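Local coordinates for phosphoserine phosphatase (Thermococcus onnurineus, PDB 4AP9), which probably hydrolyses L-phosphoserine in a magnesium-dependent reaction, the last step of L-serine biosynthesis, as a member of the haloacid dehalogenase superfamily, at residues F96-I101 against L115-M120; A12-E17 against L154-G159. One frame throughout, in Å; residues are numbered along the deposited sequence.

Contact 1 (F96-I101 against L115-M120); sequences FKVVLI and LGDEFM
Parallel strand pairing in the central sheet of the haloacid dehalogenase core sets Val-99, Leu-100 and Ile-101 beside Glu-118, Phe-119 and the selenomethionine Met-120. Leu-100 N donates to Glu-118 O, and Leu-100 O in turn receives Met-120 N at 2.9 Å. One step earlier, Val-98 O is gripped twice, by Asp-117 N at 2.8 Å and by Glu-118 N at 3.1 Å.

The Asp-117 carboxylate also accepts from strand 97-102: its OD2 takes the backbone N-H of Val-98 at 2.9 Å with its anti lone pair, the bond almost straight (175°). A water joins the same oxygen to Phe-96 O, while Arg-92 of helix 82-93 forms a salt bridge with OD1, so both oxygens are tied. Strand 97-102 is an inner strand of this Rossmann-like sheet, with 11-15 along its other edge.

Lys-97 runs past Asp-117 with CG 3.9 Å from the latter's CB, then bends at chi3 (112°) to bring NZ within 2.6 Å of Glu-118 OE2, nearly in line with that C-O bond. The same oxygen forms a salt bridge with Arg-147 of the second subunit. An alanine at Lys-97 would remove this amine and is likely to leave Glu-118 OE2 without its partner on the neighbouring strand, its bridge to Arg-147 of the second subunit remaining. On the Leu-100 and Phe-119 face, Leu-100 CD1 packs 4.0 Å from Leu-115 CB; Gly-116 also lies close, its N 3.9 Å from Leu-100 CD1.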
ATOM      1  N   PHE A  96      25.685   8.368 -10.341  1.00 17.97           N
ATOM      2  CA  PHE A  96      24.282   8.558 -10.680  1.00 16.63           C
ATOM      3  C   PHE A  96      23.977   7.997 -12.056  1.00 17.27           C
ATOM      4  O   PHE A  96      24.832   8.016 -12.945  1.00 20.02           O
ATOM      5  CB  PHE A  96      23.929  10.053 -10.676  1.00 14.64           C
ATOM      6  CG  PHE A  96      23.928  10.670  -9.311  1.00 18.09           C
ATOM      7  CD1 PHE A  96      25.096  11.151  -8.756  1.00 18.62           C
ATOM      8  CD2 PHE A  96      22.755  10.776  -8.587  1.00 17.30           C
ATOM      9  CE1 PHE A  96      25.102  11.722  -7.498  1.00 18.43           C
ATOM     10  CE2 PHE A  96      22.750  11.344  -7.326  1.00 14.87           C
ATOM     11  CZ  PHE A  96      23.929  11.821  -6.779  1.00 18.33           C
ATOM     12  N   LYS A  97      22.762   7.498 -12.230  1.00 14.36           N
ATOM     13  CA  LYS A  97      22.191   7.364 -13.564  1.00 14.51           C
ATOM     14  C   LYS A  97      21.519   8.707 -13.880  1.00 15.29           C
ATOM     15  O   LYS A  97      20.805   9.252 -13.039  1.00 18.19           O
ATOM     16  CB  LYS A  97      21.170   6.240 -13.583  1.00 14.57           C
ATOM     17  CG  LYS A  97      20.337   6.184 -14.831  1.00 20.20           C
ATOM     18  CD  LYS A  97      19.508   4.924 -14.826  1.00 22.96           C
ATOM     19  CE  LYS A  97      18.053   5.227 -14.689  1.00 21.41           C
ATOM     20  NZ  LYS A  97      17.252   4.066 -15.183  1.00 20.92           N
ATOM     21  N   VAL A  98      21.754   9.241 -15.074  1.00 14.41           N
ATOM     22  CA  VAL A  98      21.276  10.586 -15.430  1.00 11.22           C
ATOM     23  C   VAL A  98      20.058  10.572 -16.355  1.00 13.55           C
ATOM     24  O   VAL A  98      20.095   9.977 -17.434  1.00 15.64           O
ATOM     25  CB  VAL A  98      22.402  11.386 -16.113  1.00 13.74           C
ATOM     26  CG1 VAL A  98      21.929  12.792 -16.481  1.00 13.60           C
ATOM     27  CG2 VAL A  98      23.620  11.442 -15.202  1.00 14.56           C
ATOM     28  N   VAL A  99      18.983  11.234 -15.929  1.00 11.27           N
ATOM     29  CA  VAL A  99      17.744  11.272 -16.694  1.00 12.07           C
ATOM     30  C   VAL A  99      17.439  12.714 -17.010  1.00 12.07           C
ATOM     31  O   VAL A  99      17.325  13.549 -16.105  1.00 13.45           O
ATOM     32  CB  VAL A  99      16.555  10.642 -15.923  1.00 12.72           C
ATOM     33  CG1 VAL A  99      15.300  10.715 -16.758  1.00 14.21           C
ATOM     34  CG2 VAL A  99      16.863   9.184 -15.563  1.00 14.16           C
ATOM     35  N   LEU A 100      17.330  13.019 -18.296  1.00 12.51           N
ATOM     36  CA  LEU A 100      17.047  14.384 -18.716  1.00 11.80           C
ATOM     37  C   LEU A 100      15.581  14.464 -19.088  1.00 13.83           C
ATOM     38  O   LEU A 100      15.085  13.625 -19.834  1.00 16.46           O
ATOM     39  CB  LEU A 100      17.919  14.759 -19.922  1.00 12.15           C
ATOM     40  CG  LEU A 100      19.437  14.638 -19.787  1.00 16.18           C
ATOM     41  CD1 LEU A 100      20.114  15.312 -20.968  1.00 19.98           C
ATOM     42  CD2 LEU A 100      19.955  15.234 -18.493  1.00 14.75           C
ATOM     43  N   ILE A 101      14.874  15.461 -18.568  1.00 12.94           N
ATOM     44  CA  ILE A 101      13.461  15.586 -18.876  1.00 12.74           C
ATOM     45  C   ILE A 101      13.118  17.002 -19.291  1.00 13.63           C
ATOM     46  O   ILE A 101      13.846  17.948 -18.977  1.00 13.18           O
ATOM     47  CB  ILE A 101      12.563  15.165 -17.679  1.00 11.85           C
ATOM     48  CG1 ILE A 101      12.736  16.096 -16.473  1.00 11.12           C
ATOM     49  CG2 ILE A 101      12.888  13.746 -17.236  1.00 15.39           C
ATOM     50  CD1 ILE A 101      11.812  15.736 -15.319  1.00 17.99           C
ATOM     51  N   LEU A 115      22.650  12.618 -24.427  1.00 16.02           N
ATOM     52  CA  LEU A 115      23.598  13.112 -23.443  1.00 19.48           C
ATOM     53  C   LEU A 115      23.483  12.332 -22.136  1.00 17.30           C
ATOM     54  O   LEU A 115      24.486  11.949 -21.547  1.00 18.82           O
ATOM     55  CB  LEU A 115      23.394  14.605 -23.194  1.00 16.53           C
ATOM     56  CG  LEU A 115      24.352  15.208 -22.168  1.00 18.65           C
ATOM     57  CD1 LEU A 115      25.801  15.081 -22.630  1.00 19.66           C
ATOM     58  CD2 LEU A 115      24.017  16.663 -21.928  1.00 17.22           C
ATOM     59  N   GLY A 116      22.251  12.118 -21.688  1.00 19.25           N
ATOM     60  CA  GLY A 116      22.002  11.372 -20.471  1.00 18.40           C
ATOM     61  C   GLY A 116      21.869   9.882 -20.716  1.00 17.30           C
ATOM     62  O   GLY A 116      22.085   9.395 -21.827  1.00 19.37           O
ATOM     63  N   ASP A 117      21.540   9.157 -19.655  1.00 14.46           N
ATOM     64  CA  ASP A 117      21.271   7.732 -19.743  1.00 16.30           C
ATOM     65  C   ASP A 117      19.845   7.466 -20.217  1.00 15.23           C
ATOM     66  O   ASP A 117      19.585   6.480 -20.912  1.00 14.65           O
ATOM     67  CB  ASP A 117      21.554   7.082 -18.388  1.00 17.41           C
ATOM     68  CG  ASP A 117      23.023   7.194 -17.998  1.00 16.47           C
ATOM     69  OD1 ASP A 117      23.877   6.814 -18.828  1.00 17.39           O
ATOM     70  OD2 ASP A 117      23.335   7.692 -16.894  1.00 17.36           O
ATOM     71  N   GLU A 118      18.919   8.340 -19.823  1.00 13.18           N
ATOM     72  CA  GLU A 118      17.558   8.322 -20.345  1.00 14.51           C
ATOM     73  C   GLU A 118      17.116   9.744 -20.703  1.00 14.68           C
ATOM     74  O   GLU A 118      17.595  10.728 -20.130  1.00 15.09           O
ATOM     75  CB  GLU A 118      16.567   7.710 -19.344  1.00 14.55           C
ATOM     76  CG  GLU A 118      16.841   6.251 -19.007  1.00 16.97           C
ATOM     77  CD  GLU A 118      15.674   5.583 -18.296  1.00 16.73           C
ATOM     78  OE1 GLU A 118      14.525   5.740 -18.744  1.00 16.99           O
ATOM     79  OE2 GLU A 118      15.906   4.880 -17.290  1.00 20.40           O
ATOM     80  N   PHE A 119      16.202   9.849 -21.647  1.00 13.55           N
ATOM     81  CA  PHE A 119      15.729  11.151 -22.111  1.00 14.50           C
ATOM     82  C   PHE A 119      14.220  11.079 -22.274  1.00 13.74           C
ATOM     83  O   PHE A 119      13.703  10.121 -22.846  1.00 14.37           O
ATOM     84  CB  PHE A 119      16.412  11.471 -23.450  1.00 15.96           C
ATOM     85  CG  PHE A 119      15.924  12.736 -24.128  1.00 14.72           C
ATOM     86  CD1 PHE A 119      16.337  13.985 -23.690  1.00 16.21           C
ATOM     87  CD2 PHE A 119      15.088  12.669 -25.234  1.00 16.54           C
ATOM     88  CE1 PHE A 119      15.898  15.152 -24.334  1.00 16.48           C
ATOM     89  CE2 PHE A 119      14.649  13.826 -25.879  1.00 19.15           C
ATOM     90  CZ  PHE A 119      15.055  15.069 -25.422  1.00 16.97           C
HETATM   91  N   MSE A 120      13.502  12.085 -21.779  1.00 13.43           N
HETATM   92  CA  MSE A 120      12.052  12.139 -21.959  1.00 14.93           C
HETATM   93  C   MSE A 120      11.532  13.561 -22.109  1.00 13.42           C
HETATM   94  O   MSE A 120      11.788  14.414 -21.262  1.00 13.19           O
HETATM   95  CB  MSE A 120      11.321  11.511 -20.773  1.00 15.55           C
HETATM   96  CG  MSE A 120       9.817  11.817 -20.751  1.00 15.92           C
HETATM   97 SE   MSE A 120       8.834  10.819 -22.112  1.00 32.40          SE
HETATM   98  CE  MSE A 120       9.806   9.187 -21.864  1.00  6.28           C
TER
HETATM   99  O   HOH W   1      25.107   6.116 -15.139  1.00 25.59           O

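Contact 2 (A12-E17 against L154-G159)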
ATOM      1  N   ALA A  12      19.761  10.809 -11.041  1.00 11.88           N
ATOM      2  CA  ALA A  12      19.897  12.257 -11.130  1.00 13.09           C
ATOM      3  C   ALA A  12      18.985  12.720 -12.257  1.00 13.80           C
ATOM      4  O   ALA A  12      19.259  12.448 -13.432  1.00 15.52           O
ATOM      5  CB  ALA A  12      21.336  12.622 -11.433  1.00 14.03           C
ATOM      6  N   VAL A  13      17.886  13.386 -11.907  1.00 13.26           N
ATOM      7  CA  VAL A  13      16.945  13.910 -12.907  1.00 11.82           C
ATOM      8  C   VAL A  13      17.250  15.383 -13.117  1.00 14.21           C
ATOM      9  O   VAL A  13      17.310  16.153 -12.147  1.00 12.94           O
ATOM     10  CB  VAL A  13      15.478  13.765 -12.452  1.00 16.21           C
ATOM     11  CG1 VAL A  13      14.508  14.329 -13.498  1.00 17.20           C
ATOM     12  CG2 VAL A  13      15.147  12.301 -12.176  1.00 15.77           C
ATOM     13  N   ILE A  14      17.464  15.763 -14.376  1.00 11.44           N
ATOM     14  CA  ILE A  14      17.645  17.164 -14.721  1.00 12.26           C
ATOM     15  C   ILE A  14      16.518  17.668 -15.614  1.00 13.89           C
ATOM     16  O   ILE A  14      16.314  17.148 -16.717  1.00 12.31           O
ATOM     17  CB  ILE A  14      18.994  17.408 -15.455  1.00 12.00           C
ATOM     18  CG1 ILE A  14      20.171  16.893 -14.619  1.00 12.31           C
ATOM     19  CG2 ILE A  14      19.159  18.898 -15.778  1.00 13.32           C
ATOM     20  CD1 ILE A  14      21.450  16.804 -15.395  1.00 16.03           C
ATOM     21  N   ASP A  15      15.785  18.675 -15.136  1.00 12.28           N
ATOM     22  CA  ASP A  15      14.827  19.390 -15.971  1.00 11.50           C
ATOM     23  C   ASP A  15      15.644  20.342 -16.835  1.00 14.80           C
ATOM     24  O   ASP A  15      16.268  21.262 -16.312  1.00 13.39           O
ATOM     25  CB  ASP A  15      13.827  20.151 -15.100  1.00 12.96           C
ATOM     26  CG  ASP A  15      12.665  20.719 -15.893  1.00 15.02           C
ATOM     27  OD1 ASP A  15      12.354  20.173 -16.968  1.00 13.64           O
ATOM     28  OD2 ASP A  15      12.059  21.718 -15.439  1.00 16.21           O
ATOM     29  N   ILE A  16      15.659  20.095 -18.147  1.00 11.14           N
ATOM     30  CA  ILE A  16      16.584  20.736 -19.081  1.00 11.84           C
ATOM     31  C   ILE A  16      16.503  22.261 -19.094  1.00 13.49           C
ATOM     32  O   ILE A  16      17.520  22.944 -18.998  1.00 14.94           O
ATOM     33  CB  ILE A  16      16.360  20.194 -20.510  1.00 14.43           C
ATOM     34  CG1 ILE A  16      16.720  18.712 -20.552  1.00 14.34           C
ATOM     35  CG2 ILE A  16      17.211  20.955 -21.528  1.00 14.25           C
ATOM     36  CD1 ILE A  16      16.328  18.023 -21.850  1.00 14.47           C
ATOM     37  N   GLU A  17      15.303  22.800 -19.200  1.00 14.35           N
ATOM     38  CA  GLU A  17      15.171  24.246 -19.372  1.00 12.99           C
ATOM     39  C   GLU A  17      15.558  25.010 -18.120  1.00 15.68           C
ATOM     40  O   GLU A  17      15.041  24.755 -17.040  1.00 15.94           O
ATOM     41  CB  GLU A  17      13.747  24.607 -19.786  1.00 16.43           C
ATOM     42  CG  GLU A  17      13.319  23.959 -21.088  1.00 14.69           C
ATOM     43  CD  GLU A  17      11.808  23.947 -21.245  1.00 17.61           C
ATOM     44  OE1 GLU A  17      11.117  23.351 -20.389  1.00 17.61           O
ATOM     45  OE2 GLU A  17      11.310  24.534 -22.224  1.00 15.36           O
ATOM     46  N   LEU A 154      17.915  12.462  -6.969  1.00 12.12           N
ATOM     47  CA  LEU A 154      18.355  13.841  -6.843  1.00 14.22           C
ATOM     48  C   LEU A 154      17.767  14.579  -8.044  1.00 12.51           C
ATOM     49  O   LEU A 154      18.006  14.185  -9.182  1.00 14.37           O
ATOM     50  CB  LEU A 154      19.877  13.903  -6.881  1.00 14.33           C
ATOM     51  CG  LEU A 154      20.522  15.264  -7.153  1.00 16.16           C
ATOM     52  CD1 LEU A 154      20.268  16.220  -5.973  1.00 13.90           C
ATOM     53  CD2 LEU A 154      22.004  15.073  -7.388  1.00 15.59           C
ATOM     54  N   ALA A 155      17.004  15.640  -7.797  1.00 11.41           N
ATOM     55  CA  ALA A 155      16.394  16.396  -8.880  1.00 13.05           C
ATOM     56  C   ALA A 155      17.040  17.763  -8.965  1.00 14.00           C
ATOM     57  O   ALA A 155      17.353  18.378  -7.947  1.00 13.57           O
ATOM     58  CB  ALA A 155      14.903  16.531  -8.665  1.00 14.59           C
HETATM   59  N   MSE A 156      17.280  18.201 -10.193  1.00 13.92           N
HETATM   60  CA  MSE A 156      17.820  19.520 -10.460  1.00 13.35           C
HETATM   61  C   MSE A 156      16.889  20.162 -11.467  1.00 12.28           C
HETATM   62  O   MSE A 156      16.443  19.509 -12.421  1.00 14.08           O
HETATM   63  CB  MSE A 156      19.234  19.405 -11.025  1.00 11.59           C
HETATM   64  CG  MSE A 156      20.253  18.928 -10.000  1.00 14.42           C
HETATM   65 SE   MSE A 156      21.776  18.012 -10.795  1.00 19.00          SE
HETATM   66  CE  MSE A 156      20.891  16.299 -11.135  1.00 15.61           C
ATOM     67  N   GLY A 157      16.544  21.421 -11.257  1.00 13.55           N
ATOM     68  CA  GLY A 157      15.665  22.078 -12.208  1.00 13.15           C
ATOM     69  C   GLY A 157      15.598  23.572 -11.993  1.00 15.46           C
ATOM     70  O   GLY A 157      16.176  24.090 -11.031  1.00 14.59           O
ATOM     71  N   ASP A 158      14.879  24.249 -12.885  1.00 16.69           N
ATOM     72  CA  ASP A 158      14.705  25.693 -12.835  1.00 17.28           C
ATOM     73  C   ASP A 158      13.271  26.018 -13.247  1.00 17.69           C
ATOM     74  O   ASP A 158      12.360  25.200 -13.154  1.00 14.94           O
ATOM     75  CB  ASP A 158      15.497  26.349 -13.977  1.00 19.05           C
ATOM     76  CG  ASP A 158      15.024  27.757 -14.304  1.00 24.16           C
ATOM     77  OD1 ASP A 158      15.253  28.657 -13.468  1.00 34.81           O
ATOM     78  OD2 ASP A 158      14.439  27.991 -15.389  1.00 18.98           O
ATOM     79  N   GLY A 159      13.097  27.239 -13.731  1.00 17.49           N
ATOM     80  CA  GLY A 159      11.792  27.836 -13.847  1.00 18.60           C
ATOM     81  C   GLY A 159      10.626  27.032 -14.364  1.00 16.78           C
ATOM     82  O   GLY A 159       9.497  27.358 -14.043  1.00 18.55           O
TER
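Strands 12-15 and 154-157 run parallel, their axes 4.7 Å apart at closest and inclined by 14°, with Ala-12, Val-13 and Ile-14 level with Leu-154, Ala-155 and the selenomethionine Met-156. Three backbone bonds knit them: Val-13 N to Leu-154 O, Met-156 N to Val-13 O, both at 2.8 Å, and Asp-15 N to Met-156 O at 2.9 Å.

On the Ala-12 and Ile-14 face, Met-156 reaches across to the neighbouring strand. A turn at chi3 (-77°) carries its terminal CE over to Ala-12 CB at 3.7 Å and Ile-14 CG1 at 3.6 Å, where Leu-91 of helix 82-93 packs against all three side chains.

The C-terminal ends of both strands lead to the active-site edge of the haloacid dehalogenase fold. Asp-15 and Glu-17 fall in a DIEGT sequence that corresponds to the DxD of motif I, with a glutamate in the second acidic place; the first aspartate is the nucleophile in relatives, so Asp-15 is probably the nucleophile here. Asp-158 lies in a GDGYAD sequence resembling motif IV. Asp-15 CB rests 3.9 Å from Gly-157 CA, a place where a side chain on Gly-157 would be tight, while Asp-15 OD2 forms a salt bridge with Lys-141. Asp-158 CB comes within 3.5 Å of Glu-17 O, next to Gly-159, which touches the bound 3-pyridinium-1-ylpropane-1-sulfonate.

How the contacts relate
The centres of contact 1 and contact 2 are about 10 Å apart in one sheet, where the four strands run in the order 118-127, 97-102, 11-15, 153-157, all parallel. Strands 97-102 and 11-15 join the pairs directly: Lys-97 O and Ala-12 N lie 2.7 Å apart, a probable hydrogen bond, and Ile-101 CD1 packs on Val-13 CG1. Both segments of contact 1 fall between those of contact 2 in the sequence. Of these four strands 11-15 is the earliest, and the later 97-102 and 153-157 flank it. Helix 82-93 packs on both contacts. Contact 2 ends at a ligand pocket; contact 1 meets the second subunit, and Leu-154 of contact 2 packs on Met-8 of the third.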